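PDB 3SLR: BF1531-like N-terminal domain-containing protein from Bacteroides fragilis, which is of unknown function but carries a magnesium-bound HAD-type phosphatase domain beside an FkbH-type N-terminal domain, and may hydrolyse ester bonds. Local coordinates for residues 68-71 against 72-75. Residues are numbered along the deposited sequence; the frame is centred on the assembly and turned at random.
Sequences PTSD and YYQF
The N-terminal turn of the short helix 71-75 starts at S70, its N-cap residue, whose backbone O accepts a hydrogen bond from Q74 N (3.2 Å). One residue on, F75 N reaches D71 O in a weaker, bent bond (130°). Y72 N bonds to side-chain OE1 of Q64 in helix 61-66. The Q74 side chain doubles back over this turn: with chi2 bent to -65°, its CG lies 3.2 Å from S70 O and its NE2 makes a weak, long bond to T69 O (3.5 Å). This helix follows helix 61-66 and precedes strand 79-83, within the FkbH N-terminal domain with its five-stranded parallel sheet, far from the magnesium site. S70 OG sits 3.3 Å from CD2 of the Y73 ring, meeting it obliquely, while the single S70 hydroxyl proton must be shared or alternate between the backbone O atoms of Q64 and D67. P68 also packs on Y73, its CA 3.7 Å from CD2 and its O beside CB. CD2 of Y72 lies over the centre of the Y73 ring, 3.6 Å above the plane. The two tyrosine hydroxyls bond outside the turn: Y73 OH to I65 O, Y72 OH to T80 OG1 of strand 79-83.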
loop_
_atom_site.group_PDB
_atom_site.type_symbol
_atom_site.label_atom_id
_atom_site.label_comp_id
_atom_site.label_asym_id
_atom_site.label_seq_id
_atom_site.Cartn_x
_atom_site.Cartn_y
_atom_site.Cartn_z
ATOM N N PRO A 68 -17.196 -23.602 -15.144
ATOM C CA PRO A 68 -16.798 -22.904 -16.375
ATOM C C PRO A 68 -17.955 -22.169 -17.055
ATOM O O PRO A 68 -17.712 -21.265 -17.853
ATOM C CB PRO A 68 -16.291 -24.039 -17.275
ATOM C CG PRO A 68 -15.988 -25.172 -16.350
ATOM C CD PRO A 68 -16.988 -25.056 -15.245
ATOM N N THR A 69 -19.190 -22.550 -16.739
ATOM C CA THR A 69 -20.363 -21.902 -17.324
ATOM C C THR A 69 -20.893 -20.774 -16.435
ATOM O O THR A 69 -21.869 -20.105 -16.780
ATOM C CB THR A 69 -21.507 -22.919 -17.566
ATOM O OG1 THR A 69 -22.130 -23.256 -16.320
ATOM C CG2 THR A 69 -20.976 -24.190 -18.222
ATOM N N SER A 70 -20.237 -20.558 -15.298
ATOM C CA SER A 70 -20.717 -19.613 -14.293
ATOM C C SER A 70 -20.782 -18.168 -14.782
ATOM O O SER A 70 -20.127 -17.797 -15.750
ATOM C CB SER A 70 -19.818 -19.678 -13.055
ATOM O OG SER A 70 -18.546 -19.123 -13.344
ATOM N N ASP A 71 -21.558 -17.348 -14.076
ATOM C CA ASP A 71 -21.634 -15.919 -14.352
ATOM C C ASP A 71 -20.268 -15.242 -14.325
ATOM O O ASP A 71 -20.044 -14.272 -15.039
ATOM C CB ASP A 71 -22.546 -15.220 -13.341
ATOM C CG ASP A 71 -24.007 -15.581 -13.518
ATOM O OD1 ASP A 71 -24.362 -16.111 -14.591
ATOM O OD2 ASP A 71 -24.801 -15.322 -12.588
ATOM N N TYR A 72 -19.372 -15.746 -13.478
ATOM C CA TYR A 72 -18.035 -15.170 -13.364
ATOM C C TYR A 72 -17.291 -15.213 -14.698
ATOM O O TYR A 72 -16.778 -14.196 -15.165
ATOM C CB TYR A 72 -17.228 -15.896 -12.289
ATOM C CG TYR A 72 -15.750 -15.606 -12.387
ATOM C CD1 TYR A 72 -15.233 -14.385 -11.971
ATOM C CD2 TYR A 72 -14.874 -16.549 -12.914
ATOM C CE1 TYR A 72 -13.871 -14.111 -12.069
ATOM C CE2 TYR A 72 -13.521 -16.285 -13.018
ATOM C CZ TYR A 72 -13.028 -15.071 -12.590
ATOM O OH TYR A 72 -11.688 -14.826 -12.693
ATOM N N TYR A 73 -17.226 -16.390 -15.312
ATOM C CA TYR A 73 -16.536 -16.526 -16.598
ATOM C C TYR A 73 -17.240 -15.780 -17.719
ATOM O O TYR A 73 -16.592 -15.231 -18.617
ATOM C CB TYR A 73 -16.335 -17.995 -16.967
ATOM C CG TYR A 73 -15.333 -18.675 -16.075
ATOM C CD1 TYR A 73 -13.972 -18.419 -16.206
ATOM C CD2 TYR A 73 -15.743 -19.553 -15.086
ATOM C CE1 TYR A 73 -13.047 -19.030 -15.375
ATOM C CE2 TYR A 73 -14.828 -20.168 -14.257
ATOM C CZ TYR A 73 -13.481 -19.902 -14.405
ATOM O OH TYR A 73 -12.571 -20.522 -13.573
ATOM N N GLN A 74 -18.565 -15.747 -17.672
ATOM C CA GLN A 74 -19.310 -14.994 -18.678
ATOM C C GLN A 74 -19.011 -13.494 -18.598
ATOM O O GLN A 74 -19.112 -12.776 -19.593
ATOM C CB GLN A 74 -20.816 -15.257 -18.556
ATOM C CG GLN A 74 -21.192 -16.736 -18.531
ATOM C CD GLN A 74 -20.863 -17.466 -19.824
ATOM O OE1 GLN A 74 -20.260 -16.901 -20.738
ATOM N NE2 GLN A 74 -21.268 -18.735 -19.907
ATOM N N PHE A 75 -18.623 -13.025 -17.413
ATOM C CA PHE A 75 -18.330 -11.607 -17.201
ATOM C C PHE A 75 -17.007 -11.180 -17.856
ATOM O O PHE A 75 -16.835 -10.018 -18.201
ATOM C CB PHE A 75 -18.306 -11.286 -15.692
ATOM C CG PHE A 75 -17.994 -9.846 -15.375
ATOM C CD1 PHE A 75 -18.854 -8.829 -15.773
ATOM C CD2 PHE A 75 -16.845 -9.507 -14.659
ATOM C CE1 PHE A 75 -18.570 -7.504 -15.488
ATOM C CE2 PHE A 75 -16.556 -8.176 -14.363
ATOM C CZ PHE A 75 -17.417 -7.176 -14.777
#